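Local coordinates for STM4351 (Salmonella enterica, PDB 2Y7I), which binds arginine with high specificity as a periplasmic solute-binding protein of family 3, and probably delivers it for uptake, at residues S4-H9 and L203-A208; A36-K41 and D211-S216; H105-L110 and Q132-V137; Q124-D129 and G156-V161. All blocks are in the same frame, centred on the assembly; numbering follows the deposited sequence.

Contact 1: residues S4-H9 and L203-A208. With ZN (zinc ion), chain E.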
loop_
_atom_site.group_PDB
_atom_site.type_symbol
_atom_site.label_atom_id
_atom_site.label_comp_id
_atom_site.label_asym_id
_atom_site.label_seq_id
_atom_site.Cartn_x
_atom_site.Cartn_y
_atom_site.Cartn_z
ATOM N N SER A 4 21.453 21.512 -8.186
ATOM C CA SER A 4 20.803 20.802 -7.089
ATOM C C SER A 4 19.766 19.853 -7.678
ATOM O O SER A 4 19.343 20.026 -8.827
ATOM C CB SER A 4 20.118 21.785 -6.133
ATOM O OG SER A 4 18.994 22.400 -6.744
ATOM N N ALA A 5 19.358 18.854 -6.902
ATOM C CA ALA A 5 18.251 17.992 -7.307
ATOM C C ALA A 5 16.984 18.842 -7.317
ATOM O O ALA A 5 16.885 19.812 -6.557
ATOM C CB ALA A 5 18.099 16.822 -6.345
ATOM N N ARG A 6 16.033 18.497 -8.183
ATOM C CA ARG A 6 14.724 19.141 -8.158
ATOM C C ARG A 6 14.138 19.010 -6.751
ATOM O O ARG A 6 14.333 17.991 -6.082
ATOM C CB ARG A 6 13.784 18.547 -9.219
ATOM C CG ARG A 6 13.380 17.098 -8.988
ATOM C CD ARG A 6 12.595 16.500 -10.167
ATOM N NE ARG A 6 11.231 17.021 -10.277
ATOM C CZ ARG A 6 10.207 16.333 -10.776
ATOM N NH1 ARG A 6 10.383 15.086 -11.200
ATOM N NH2 ARG A 6 9.004 16.883 -10.847
ATOM N N THR A 7 13.456 20.059 -6.298
ATOM C CA THR A 7 12.907 20.094 -4.954
ATOM C C THR A 7 11.409 20.353 -5.015
ATOM O O THR A 7 10.963 21.381 -5.529
ATOM C CB THR A 7 13.623 21.148 -4.060
ATOM O OG1 THR A 7 15.013 20.824 -3.970
ATOM C CG2 THR A 7 13.035 21.162 -2.648
ATOM N N LEU A 8 10.649 19.395 -4.493
ATOM C CA LEU A 8 9.206 19.470 -4.446
ATOM C C LEU A 8 8.786 20.124 -3.127
ATOM O O LEU A 8 9.112 19.626 -2.038
ATOM C CB LEU A 8 8.627 18.060 -4.578
ATOM C CG LEU A 8 7.173 17.833 -4.981
ATOM C CD1 LEU A 8 6.840 18.562 -6.284
ATOM C CD2 LEU A 8 6.926 16.329 -5.138
ATOM N N HIS A 9 8.084 21.252 -3.235
ATOM C CA HIS A 9 7.695 22.045 -2.068
ATOM C C HIS A 9 6.283 21.656 -1.628
ATOM O O HIS A 9 5.327 21.864 -2.370
ATOM C CB HIS A 9 7.787 23.548 -2.380
ATOM C CG HIS A 9 9.143 23.990 -2.848
ATOM N ND1 HIS A 9 9.485 24.071 -4.182
ATOM C CD2 HIS A 9 10.244 24.370 -2.157
ATOM C CE1 HIS A 9 10.737 24.485 -4.291
ATOM N NE2 HIS A 9 11.221 24.670 -3.078
ATOM N N LEU A 203 1.067 15.813 -11.263
ATOM C CA LEU A 203 0.119 14.886 -10.635
ATOM C C LEU A 203 0.392 13.437 -11.049
ATOM O O LEU A 203 0.403 12.540 -10.201
ATOM C CB LEU A 203 -1.320 15.270 -10.975
ATOM C CG LEU A 203 -2.430 14.369 -10.438
ATOM C CD1 LEU A 203 -2.513 14.467 -8.930
ATOM C CD2 LEU A 203 -3.742 14.792 -11.076
ATOM N N GLN A 204 0.615 13.208 -12.347
ATOM C CA GLN A 204 0.862 11.845 -12.835
ATOM C C GLN A 204 2.212 11.273 -12.378
ATOM O O GLN A 204 2.350 10.063 -12.200
ATOM C CB GLN A 204 0.679 11.735 -14.355
ATOM C CG GLN A 204 -0.761 12.017 -14.864
ATOM C CD GLN A 204 -1.882 11.638 -13.878
ATOM O OE1 GLN A 204 -1.857 10.574 -13.243
ATOM N NE2 GLN A 204 -2.877 12.516 -13.759
ATOM N N GLU A 205 3.197 12.146 -12.180
ATOM C CA GLU A 205 4.470 11.733 -11.602
ATOM C C GLU A 205 4.245 11.253 -10.178
ATOM O O GLU A 205 4.785 10.223 -9.772
ATOM C CB GLU A 205 5.439 12.896 -11.553
ATOM C CG GLU A 205 6.236 13.119 -12.798
ATOM C CD GLU A 205 7.399 14.049 -12.518
ATOM O OE1 GLU A 205 7.178 15.277 -12.473
ATOM O OE2 GLU A 205 8.517 13.543 -12.291
ATOM N N ILE A 206 3.449 12.017 -9.432
ATOM C CA ILE A 206 3.105 11.694 -8.046
ATOM C C ILE A 206 2.332 10.376 -7.973
ATOM O O ILE A 206 2.619 9.526 -7.121
ATOM C CB ILE A 206 2.299 12.835 -7.380
ATOM C CG1 ILE A 206 3.226 14.002 -7.022
ATOM C CG2 ILE A 206 1.569 12.343 -6.118
ATOM C CD1 ILE A 206 2.483 15.264 -6.636
ATOM N N ASN A 207 1.349 10.208 -8.858
ATOM C CA ASN A 207 0.610 8.941 -8.930
ATOM C C ASN A 207 1.488 7.735 -9.266
ATOM O O ASN A 207 1.347 6.675 -8.657
ATOM C CB ASN A 207 -0.560 9.041 -9.915
ATOM C CG ASN A 207 -1.802 9.629 -9.272
ATOM O OD1 ASN A 207 -2.050 9.425 -8.084
ATOM N ND2 ASN A 207 -2.582 10.375 -10.050
ATOM N N ALA A 208 2.387 7.899 -10.233
ATOM C CA ALA A 208 3.292 6.822 -10.603
ATOM C C ALA A 208 4.185 6.452 -9.410
ATOM O O ALA A 208 4.464 5.279 -9.189
ATOM C CB ALA A 208 4.132 7.204 -11.808
HETATM ZN ZN ZN E . 8.357 24.130 -5.919
HETATM O O HOH W 1 7.131 25.795 -5.310
#

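Contact 2: residues A36-K41 and D211-S216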
loop_
_atom_site.group_PDB
_atom_site.type_symbol
_atom_site.label_atom_id
_atom_site.label_comp_id
_atom_site.label_asym_id
_atom_site.label_seq_id
_atom_site.Cartn_x
_atom_site.Cartn_y
_atom_site.Cartn_z
ATOM N N ALA A 36 5.373 11.459 1.926
ATOM C CA ALA A 36 5.876 12.475 0.983
ATOM C C ALA A 36 7.360 12.269 0.632
ATOM O O ALA A 36 7.760 12.406 -0.532
ATOM C CB ALA A 36 5.627 13.888 1.524
ATOM N N ASN A 37 8.169 11.937 1.636
ATOM C CA ASN A 37 9.593 11.671 1.408
ATOM C C ASN A 37 9.798 10.473 0.478
ATOM O O ASN A 37 10.639 10.513 -0.418
ATOM C CB ASN A 37 10.344 11.472 2.728
ATOM C CG ASN A 37 10.769 12.797 3.374
ATOM O OD1 ASN A 37 11.281 13.688 2.706
ATOM N ND2 ASN A 37 10.577 12.911 4.678
ATOM N N ALA A 38 9.006 9.422 0.685
ATOM C CA ALA A 38 9.087 8.224 -0.150
ATOM C C ALA A 38 8.688 8.541 -1.597
ATOM O O ALA A 38 9.334 8.084 -2.544
ATOM C CB ALA A 38 8.213 7.094 0.437
ATOM N N VAL A 39 7.629 9.334 -1.755
ATOM C CA VAL A 39 7.205 9.823 -3.075
ATOM C C VAL A 39 8.321 10.638 -3.753
ATOM O O VAL A 39 8.661 10.382 -4.917
ATOM C CB VAL A 39 5.897 10.639 -2.975
ATOM C CG1 VAL A 39 5.572 11.371 -4.300
ATOM C CG2 VAL A 39 4.753 9.725 -2.562
ATOM N N CYS A 40 8.898 11.593 -3.023
ATOM C CA CYS A 40 10.042 12.370 -3.529
ATOM C C CYS A 40 11.239 11.504 -3.949
ATOM O O CYS A 40 11.851 11.752 -5.005
ATOM C CB CYS A 40 10.471 13.433 -2.519
ATOM S SG CYS A 40 9.276 14.762 -2.450
ATOM N N LYS A 41 11.564 10.494 -3.140
ATOM C CA LYS A 41 12.655 9.580 -3.490
ATOM C C LYS A 41 12.387 8.869 -4.823
ATOM O O LYS A 41 13.272 8.800 -5.675
ATOM C CB LYS A 41 12.942 8.576 -2.367
ATOM C CG LYS A 41 14.198 7.740 -2.621
ATOM C CD LYS A 41 14.627 6.968 -1.384
ATOM C CE LYS A 41 15.968 6.278 -1.624
ATOM N NZ LYS A 41 16.433 5.516 -0.431
ATOM N N ASP A 211 2.015 4.604 -6.696
ATOM C CA ASP A 211 1.815 3.211 -7.122
ATOM C C ASP A 211 2.940 2.328 -6.600
ATOM O O ASP A 211 2.701 1.231 -6.089
ATOM C CB ASP A 211 1.780 3.090 -8.650
ATOM C CG ASP A 211 0.491 3.586 -9.247
ATOM O OD1 ASP A 211 -0.424 3.933 -8.483
ATOM O OD2 ASP A 211 0.389 3.618 -10.484
ATOM N N LYS A 212 4.168 2.816 -6.749
ATOM C CA LYS A 212 5.336 2.116 -6.247
ATOM C C LYS A 212 5.430 2.123 -4.723
ATOM O O LYS A 212 5.646 1.070 -4.126
ATOM C CB LYS A 212 6.617 2.667 -6.885
ATOM C CG LYS A 212 6.738 2.321 -8.359
ATOM C CD LYS A 212 7.938 3.015 -8.994
ATOM C CE LYS A 212 8.068 2.629 -10.452
ATOM N NZ LYS A 212 8.859 3.638 -11.219
ATOM N N VAL A 213 5.271 3.292 -4.096
ATOM C CA VAL A 213 5.365 3.393 -2.629
ATOM C C VAL A 213 4.328 2.501 -1.949
ATOM O O VAL A 213 4.653 1.780 -1.004
ATOM C CB VAL A 213 5.247 4.861 -2.118
ATOM C CG1 VAL A 213 5.114 4.916 -0.602
ATOM C CG2 VAL A 213 6.463 5.685 -2.578
ATOM N N LYS A 214 3.094 2.535 -2.447
ATOM C CA LYS A 214 2.001 1.747 -1.846
ATOM C C LYS A 214 2.174 0.235 -2.003
ATOM O O LYS A 214 1.572 -0.540 -1.245
ATOM C CB LYS A 214 0.637 2.216 -2.359
ATOM C CG LYS A 214 0.256 3.604 -1.853
ATOM C CD LYS A 214 -0.894 4.206 -2.650
ATOM C CE LYS A 214 -2.199 3.434 -2.420
ATOM N NZ LYS A 214 -3.247 3.853 -3.391
ATOM N N ALA A 215 3.010 -0.181 -2.957
ATOM C CA ALA A 215 3.290 -1.611 -3.164
ATOM C C ALA A 215 4.488 -2.106 -2.348
ATOM O O ALA A 215 4.830 -3.291 -2.391
ATOM C CB ALA A 215 3.501 -1.908 -4.639
ATOM N N SER A 216 5.119 -1.197 -1.612
ATOM C CA SER A 216 6.364 -1.497 -0.916
ATOM C C SER A 216 6.108 -2.000 0.499
ATOM O O SER A 216 5.172 -1.549 1.163
ATOM C CB SER A 216 7.282 -0.266 -0.884
ATOM O OG SER A 216 6.759 0.754 -0.042
#

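Contact 3: residues H105-L110 and Q132-V137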
loop_
_atom_site.group_PDB
_atom_site.type_symbol
_atom_site.label_atom_id
_atom_site.label_comp_id
_atom_site.label_asym_id
_atom_site.label_seq_id
_atom_site.Cartn_x
_atom_site.Cartn_y
_atom_site.Cartn_z
ATOM N N HIS A 105 -21.829 10.715 26.131
ATOM C CA HIS A 105 -21.882 9.480 25.349
ATOM C C HIS A 105 -22.246 9.761 23.894
ATOM O O HIS A 105 -21.756 9.098 22.981
ATOM C CB HIS A 105 -22.917 8.512 25.940
ATOM C CG HIS A 105 -22.497 7.879 27.229
ATOM N ND1 HIS A 105 -22.094 6.565 27.317
ATOM C CD2 HIS A 105 -22.429 8.377 28.488
ATOM C CE1 HIS A 105 -21.787 6.280 28.571
ATOM N NE2 HIS A 105 -21.984 7.362 29.302
ATOM N N THR A 106 -23.127 10.736 23.684
ATOM C CA THR A 106 -23.701 10.972 22.358
ATOM C C THR A 106 -23.673 12.441 21.988
ATOM O O THR A 106 -23.538 13.327 22.857
ATOM C CB THR A 106 -25.188 10.516 22.276
ATOM O OG1 THR A 106 -25.995 11.380 23.079
ATOM C CG2 THR A 106 -25.386 9.079 22.738
ATOM N N PHE A 107 -23.841 12.709 20.697
ATOM C CA PHE A 107 -24.021 14.082 20.221
ATOM C C PHE A 107 -25.200 14.791 20.890
ATOM O O PHE A 107 -25.101 15.979 21.221
ATOM C CB PHE A 107 -24.155 14.122 18.698
ATOM C CG PHE A 107 -22.839 13.945 17.970
ATOM C CD1 PHE A 107 -21.845 14.924 18.050
ATOM C CD2 PHE A 107 -22.599 12.808 17.205
ATOM C CE1 PHE A 107 -20.633 14.765 17.389
ATOM C CE2 PHE A 107 -21.384 12.635 16.538
ATOM C CZ PHE A 107 -20.396 13.622 16.631
ATOM N N ALA A 108 -26.300 14.065 21.103
ATOM C CA ALA A 108 -27.448 14.611 21.833
ATOM C C ALA A 108 -27.036 15.108 23.223
ATOM O O ALA A 108 -27.505 16.154 23.669
ATOM C CB ALA A 108 -28.577 13.584 21.939
ATOM N N ASP A 109 -26.152 14.366 23.890
ATOM C CA ASP A 109 -25.663 14.753 25.220
ATOM C C ASP A 109 -24.906 16.087 25.184
ATOM O O ASP A 109 -24.814 16.779 26.196
ATOM C CB ASP A 109 -24.738 13.680 25.811
ATOM C CG ASP A 109 -25.447 12.376 26.114
ATOM O OD1 ASP A 109 -26.679 12.369 26.333
ATOM O OD2 ASP A 109 -24.741 11.341 26.134
ATOM N N LEU A 110 -24.361 16.433 24.023
ATOM C CA LEU A 110 -23.611 17.679 23.858
ATOM C C LEU A 110 -24.476 18.892 23.505
ATOM O O LEU A 110 -23.950 19.965 23.204
ATOM C CB LEU A 110 -22.482 17.482 22.836
ATOM C CG LEU A 110 -21.290 16.687 23.390
ATOM C CD1 LEU A 110 -20.453 16.119 22.241
ATOM C CD2 LEU A 110 -20.447 17.591 24.270
ATOM N N GLN A 132 -26.495 20.819 14.725
ATOM C CA GLN A 132 -26.690 22.252 14.911
ATOM C C GLN A 132 -27.012 22.702 16.333
ATOM O O GLN A 132 -26.934 23.893 16.629
ATOM C CB GLN A 132 -27.727 22.774 13.920
ATOM C CG GLN A 132 -27.311 22.511 12.478
ATOM C CD GLN A 132 -28.208 23.181 11.463
ATOM O OE1 GLN A 132 -29.275 23.684 11.799
ATOM N NE2 GLN A 132 -27.765 23.202 10.208
ATOM N N ALA A 133 -27.365 21.760 17.210
ATOM C CA ALA A 133 -27.627 22.082 18.612
ATOM C C ALA A 133 -26.322 22.190 19.414
ATOM O O ALA A 133 -26.334 22.588 20.584
ATOM C CB ALA A 133 -28.574 21.054 19.237
ATOM N N ILE A 134 -25.211 21.812 18.780
ATOM C CA ILE A 134 -23.883 21.935 19.378
ATOM C C ILE A 134 -23.207 23.184 18.833
ATOM O O ILE A 134 -23.300 23.472 17.639
ATOM C CB ILE A 134 -22.996 20.693 19.082
ATOM C CG1 ILE A 134 -23.704 19.399 19.524
ATOM C CG2 ILE A 134 -21.640 20.840 19.774
ATOM C CD1 ILE A 134 -22.995 18.122 19.095
ATOM N N THR A 135 -22.545 23.925 19.712
ATOM C CA THR A 135 -21.801 25.110 19.311
ATOM C C THR A 135 -20.407 24.717 18.857
ATOM O O THR A 135 -19.600 24.229 19.663
ATOM C CB THR A 135 -21.700 26.151 20.442
ATOM O OG1 THR A 135 -23.009 26.596 20.802
ATOM C CG2 THR A 135 -20.860 27.364 19.986
ATOM N N PRO A 136 -20.113 24.919 17.562
ATOM C CA PRO A 136 -18.774 24.620 17.084
ATOM C C PRO A 136 -17.849 25.808 17.349
ATOM O O PRO A 136 -18.251 26.971 17.175
ATOM C CB PRO A 136 -18.979 24.391 15.581
ATOM C CG PRO A 136 -20.228 25.191 15.226
ATOM C CD PRO A 136 -20.972 25.495 16.507
ATOM N N VAL A 137 -16.639 25.528 17.817
ATOM C CA VAL A 137 -15.687 26.588 18.094
ATOM C C VAL A 137 -14.488 26.293 17.216
ATOM O O VAL A 137 -13.859 25.245 17.354
ATOM C CB VAL A 137 -15.289 26.633 19.593
ATOM C CG1 VAL A 137 -14.347 27.816 19.876
ATOM C CG2 VAL A 137 -16.533 26.713 20.478
#

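Contact 4: residues Q124-D129 and G156-V161. With ARG (arginine), chain C; ACT (acetate ion), chain G.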
loop_
_atom_site.group_PDB
_atom_site.type_symbol
_atom_site.label_atom_id
_atom_site.label_comp_id
_atom_site.label_asym_id
_atom_site.label_seq_id
_atom_site.Cartn_x
_atom_site.Cartn_y
_atom_site.Cartn_z
ATOM N N GLN A 124 -15.566 20.380 10.723
ATOM C CA GLN A 124 -16.266 21.641 10.856
ATOM C C GLN A 124 -17.569 21.604 10.060
ATOM O O GLN A 124 -18.621 21.988 10.570
ATOM C CB GLN A 124 -15.382 22.800 10.383
ATOM C CG GLN A 124 -16.091 24.151 10.340
ATOM C CD GLN A 124 -15.133 25.286 9.983
ATOM O OE1 GLN A 124 -14.528 25.293 8.904
ATOM N NE2 GLN A 124 -15.001 26.254 10.890
ATOM N N ARG A 125 -17.496 21.120 8.820
ATOM C CA ARG A 125 -18.668 21.078 7.952
ATOM C C ARG A 125 -19.721 20.119 8.509
ATOM O O ARG A 125 -20.909 20.469 8.580
ATOM C CB ARG A 125 -18.285 20.714 6.513
ATOM C CG ARG A 125 -19.404 20.970 5.509
ATOM C CD ARG A 125 -18.924 20.833 4.057
ATOM N NE ARG A 125 -18.756 19.440 3.627
ATOM C CZ ARG A 125 -19.715 18.693 3.082
ATOM N NH1 ARG A 125 -20.940 19.180 2.914
ATOM N NH2 ARG A 125 -19.449 17.444 2.710
ATOM N N TYR A 126 -19.282 18.932 8.928
ATOM C CA TYR A 126 -20.189 17.966 9.546
ATOM C C TYR A 126 -20.944 18.545 10.740
ATOM O O TYR A 126 -22.175 18.446 10.783
ATOM C CB TYR A 126 -19.499 16.641 9.942
ATOM C CG TYR A 126 -20.448 15.748 10.715
ATOM C CD1 TYR A 126 -21.443 15.014 10.062
ATOM C CD2 TYR A 126 -20.400 15.700 12.101
ATOM C CE1 TYR A 126 -22.343 14.225 10.776
ATOM C CE2 TYR A 126 -21.293 14.921 12.823
ATOM C CZ TYR A 126 -22.263 14.194 12.156
ATOM O OH TYR A 126 -23.141 13.433 12.883
ATOM N N LEU A 127 -20.222 19.112 11.715
ATOM C CA LEU A 127 -20.888 19.647 12.917
ATOM C C LEU A 127 -21.834 20.790 12.598
ATOM O O LEU A 127 -22.932 20.873 13.164
ATOM C CB LEU A 127 -19.893 20.121 13.967
ATOM C CG LEU A 127 -19.440 19.275 15.159
ATOM C CD1 LEU A 127 -19.315 20.213 16.374
ATOM C CD2 LEU A 127 -20.338 18.082 15.510
ATOM N N GLN A 128 -21.401 21.679 11.703
ATOM C CA GLN A 128 -22.228 22.824 11.301
ATOM C C GLN A 128 -23.523 22.386 10.635
ATOM O O GLN A 128 -24.568 23.000 10.845
ATOM C CB GLN A 128 -21.443 23.779 10.382
ATOM C CG GLN A 128 -20.482 24.680 11.158
ATOM C CD GLN A 128 -19.550 25.510 10.278
ATOM O OE1 GLN A 128 -18.723 26.275 10.789
ATOM N NE2 GLN A 128 -19.663 25.353 8.966
ATOM N N ASP A 129 -23.447 21.324 9.833
ATOM C CA ASP A 129 -24.600 20.869 9.060
ATOM C C ASP A 129 -25.505 19.932 9.822
ATOM O O ASP A 129 -26.730 20.071 9.759
ATOM C CB ASP A 129 -24.154 20.158 7.791
ATOM C CG ASP A 129 -23.544 21.093 6.782
ATOM O OD1 ASP A 129 -23.634 22.322 6.967
ATOM O OD2 ASP A 129 -22.963 20.589 5.803
ATOM N N GLY A 156 -15.765 19.426 24.408
ATOM C CA GLY A 156 -15.181 18.397 23.560
ATOM C C GLY A 156 -14.300 18.968 22.469
ATOM O O GLY A 156 -14.267 20.175 22.243
ATOM N N VAL A 157 -13.564 18.078 21.818
ATOM C CA VAL A 157 -12.778 18.404 20.627
ATOM C C VAL A 157 -13.089 17.292 19.635
ATOM O O VAL A 157 -13.093 16.125 20.005
ATOM C CB VAL A 157 -11.258 18.523 20.926
ATOM C CG1 VAL A 157 -10.444 18.600 19.605
ATOM C CG2 VAL A 157 -10.958 19.785 21.778
ATOM N N PHE A 158 -13.389 17.673 18.395
ATOM C CA PHE A 158 -13.918 16.765 17.367
ATOM C C PHE A 158 -12.904 16.689 16.226
ATOM O O PHE A 158 -12.531 17.722 15.666
ATOM C CB PHE A 158 -15.268 17.333 16.898
ATOM C CG PHE A 158 -15.984 16.521 15.854
ATOM C CD1 PHE A 158 -16.250 15.164 16.036
ATOM C CD2 PHE A 158 -16.475 17.154 14.713
ATOM C CE1 PHE A 158 -16.955 14.428 15.065
ATOM C CE2 PHE A 158 -17.190 16.438 13.735
ATOM C CZ PHE A 158 -17.425 15.072 13.912
ATOM N N GLY A 159 -12.431 15.475 15.924
ATOM C CA GLY A 159 -11.408 15.261 14.893
ATOM C C GLY A 159 -11.239 13.813 14.463
ATOM O O GLY A 159 -12.072 12.956 14.807
ATOM N N ASP A 160 -10.166 13.526 13.714
ATOM C CA ASP A 160 -9.918 12.155 13.236
ATOM C C ASP A 160 -9.541 11.242 14.392
ATOM O O ASP A 160 -8.827 11.649 15.307
ATOM C CB ASP A 160 -8.844 12.110 12.125
ATOM C CG ASP A 160 -9.369 12.626 10.784
ATOM O OD1 ASP A 160 -10.064 11.877 10.077
ATOM O OD2 ASP A 160 -9.098 13.783 10.431
ATOM N N VAL A 161 -10.033 10.005 14.345
ATOM C CA VAL A 161 -9.803 9.053 15.430
ATOM C C VAL A 161 -8.324 8.840 15.749
ATOM O O VAL A 161 -7.964 8.766 16.922
ATOM C CB VAL A 161 -10.601 7.705 15.259
ATOM C CG1 VAL A 161 -10.183 6.944 13.998
ATOM C CG2 VAL A 161 -10.489 6.848 16.511
HETATM N N ARG C . -9.118 14.818 7.875
HETATM C CA ARG C . -9.746 16.134 8.209
HETATM C C ARG C . -10.049 16.900 6.926
HETATM O O ARG C . -10.541 18.024 6.980
HETATM C CB ARG C . -8.830 16.972 9.126
HETATM C CG ARG C . -7.408 17.180 8.574
HETATM C CD ARG C . -6.580 18.133 9.433
HETATM N NE ARG C . -5.164 18.036 9.065
HETATM C CZ ARG C . -4.181 18.754 9.604
HETATM N NH1 ARG C . -4.426 19.659 10.554
HETATM N NH2 ARG C . -2.946 18.567 9.188
HETATM O OXT ARG C . -9.782 16.414 5.811
HETATM C C ACT G . -15.190 19.747 2.923
HETATM O O ACT G . -14.508 19.997 1.908
HETATM O OXT ACT G . -16.125 18.922 2.770
HETATM C CH3 ACT G . -14.892 20.391 4.245
#

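Contact 1: residues S4-H9 and L203-A208
Arg6 and Glu205 reach for each other from opposite directions and meet in a bidentate, end-on salt bridge that ties the start of the chain to helix 200-214 on the surface of one lobe of this periplasmic-binding-protein fold. Each terminal nitrogen of the guanidinium takes its own carboxylate oxygen: Arg6 NH1 lies 2.7 Å from Glu205 OE2 and Arg6 NH2 lies 2.9 Å from Glu205 OE1. The two flat groups are nearly coplanar, with 17° between their planes, which is the evidence for a paired bridge and not merely two charges in proximity. The NH1 bond is almost straight, 171° at the hydrogen, and uses the syn lone pair of OE2. The second is a little more bent, and its donor stands on the syn side of OE1 but somewhat out of the carboxylate plane. Arg6 CG sits between the backbone N and the carbonyl carbon (chi1 67°), and the bend at chi3 turns the guanidinium to meet a glutamate chain that runs extended beyond CG. Backbone hydrogen bonds of Arg6 and Leu8 with Glu46 place the segment beside strand 46-51, the outer neighbour of strand 7-12 in the parallel sheet. At the far end of 4-9, His9 binds zinc together with Asp67 and a water. The metal stands 2.1 Å from His9 ND1.

Contact 2: residues A36-K41 and D211-S216
Segments 36-41 and 211-216, on helices 31-42 and 200-214, have their nearest CA atoms at Ala38 and Val213, 6.6 Å apart. This is helix-helix packing in the lobe that carries the three-stranded parallel sheet of the periplasmic-binding-protein fold. The small side chain of Ala38 permits the short spacing, and both methyls of Val213 come up against it: Ala38 CB is 3.8 Å from Val213 CG2 and 3.9 Å from Val213 CG1. With CG1 anti to the backbone N (chi1 171°), CG2 lies beside that N and reaches past the alanine methyl to the main chain, 3.7 Å from Ala38 O. Val39 joins from the flank, its CG2 being 4.4 Å from Val213 CG2, and it also packs on Ala209 and Leu210 earlier in the same helix as Val213. The contact is van der Waals in kind, with no hydrogen bond between the segments. Cys40, on another side of helix 31-42, packs on Leu8 and Phe10 of strand 7-12, so the helix is held between sheet and helix 200-214. Segment 211-216 also borders the second subunit, where Lys214 NZ bonds to Asp211 O of the neighbouring subunit. Val213 O accepts from both Ser216 N, at 3.1 Å, and Ser216 OG, which meets a carbonyl lone pair at a short 2.5 Å.

Contact 3: residues H105-L110 and Q132-V137
The ring of Phe107 meets Ile134 at its edge: Ile134 CD1 lies near the ring plane, 3.6 Å from Phe107 CD1, so across this contact the methyl touches the rim and neither face is used. The two side chains cross at about a right angle. Around the ring, Leu127 of helix 122-130 and Gln131 also make contact with Phe107. Ile134 carries most of the contact from its side. Its CG1 is placed anti to the carbonyl carbon and beside the backbone N (chi1 -55°), and the extended chi2 carries CD1 on into the angle between Phe107 and Leu110. There CD1 is 3.8 Å from Leu110 CB and 3.7 Å from Phe107 O, while Ile134 CG1 comes within 3.7 Å of Leu110 O. A single branch of isoleucine therefore touches two side chains and two carbonyl oxygens.

In the second lobe of the fold, the contact joins the loop between strands 95-100 and 114-118 to the lead-in to strand 135-139, an outermost strand of the mixed five-stranded sheet. Both Leu110 and Ile134 rest on Val115 of the adjoining strand 114-118, which pairs with Thr135 and Val137 through backbone hydrogen bonds. The loop is shaped by its own polar bonds. Asp109 N donates to Thr106 OG1, an ST motif. In return, Asp109 OD2 accepts from His105 N on its anti lone pair and, at 3.0 Å, from Thr106 N, which stands 47° above the carboxylate plane.

Contact 4: residues Q124-D129 and G156-V161
Tyr126 and Phe158 both hold CG anti to the backbone N (chi1 174° and -179°), and these torsions bring a helix ring and a strand ring rim to rim. Tyr126 CD2 is 3.5 Å from Phe158 CZ. The centroids are 5.8 Å apart with 43° between the planes, and neither ring lies over the other, so this is not a stack. Leu127 takes one face of the Phe158 ring, with its CD2 above the ring, 4.0 Å from Phe158 CE2, and its CG 3.7 Å from Phe158 CD2. The tyrosine hydroxyl is bonded to Gln131.

Two residues along the strand, Asp160 belongs to the arginine pocket. Its OD2 accepts from the ligand's amino N at 2.8 Å; His123 NE2 and Tyr16 OH also bond to OD2, and probably fix the carboxylate. The His123 ring packs edge-to-face with Phe158, so the aromatic cluster reaches the pocket. Arg125 NE donates to an acetate ion, probably from the crystallisation liquor.

Helix 122-130 packs on one face of the mixed sheet, with Leu127 on Val115 and Leu117 of strand 114-118 and Phe158 reaching Ala95 and Val97 of strand 95-100, while Val157 packs on helix 142-150.

The four contacts fall into two pairs on opposite sides of the chain's centre. Contacts 1 and 2 share helix 200-214, have centres 11 Å apart and touch where Leu8 CD2 lies 3.9 Å from Cys40 SG. Contacts 3 and 4 have centres 10 Å apart and meet through Phe107, whose CE1 is 3.8 Å from Leu127 CD2 and whose CZ is 3.9 Å from Phe158 CE1. Between the pairs nothing touches: contacts 2 and 4 stay about 17 Å apart at their nearest atoms. Along the chain, contacts 3 and 4 are nested inside the loops closed by contacts 1 and 2. Contact 4 alone holds a residue of the arginine pocket, Asp160; the side chain of Phe107 in contact 3 is about 14 Å from the bound arginine.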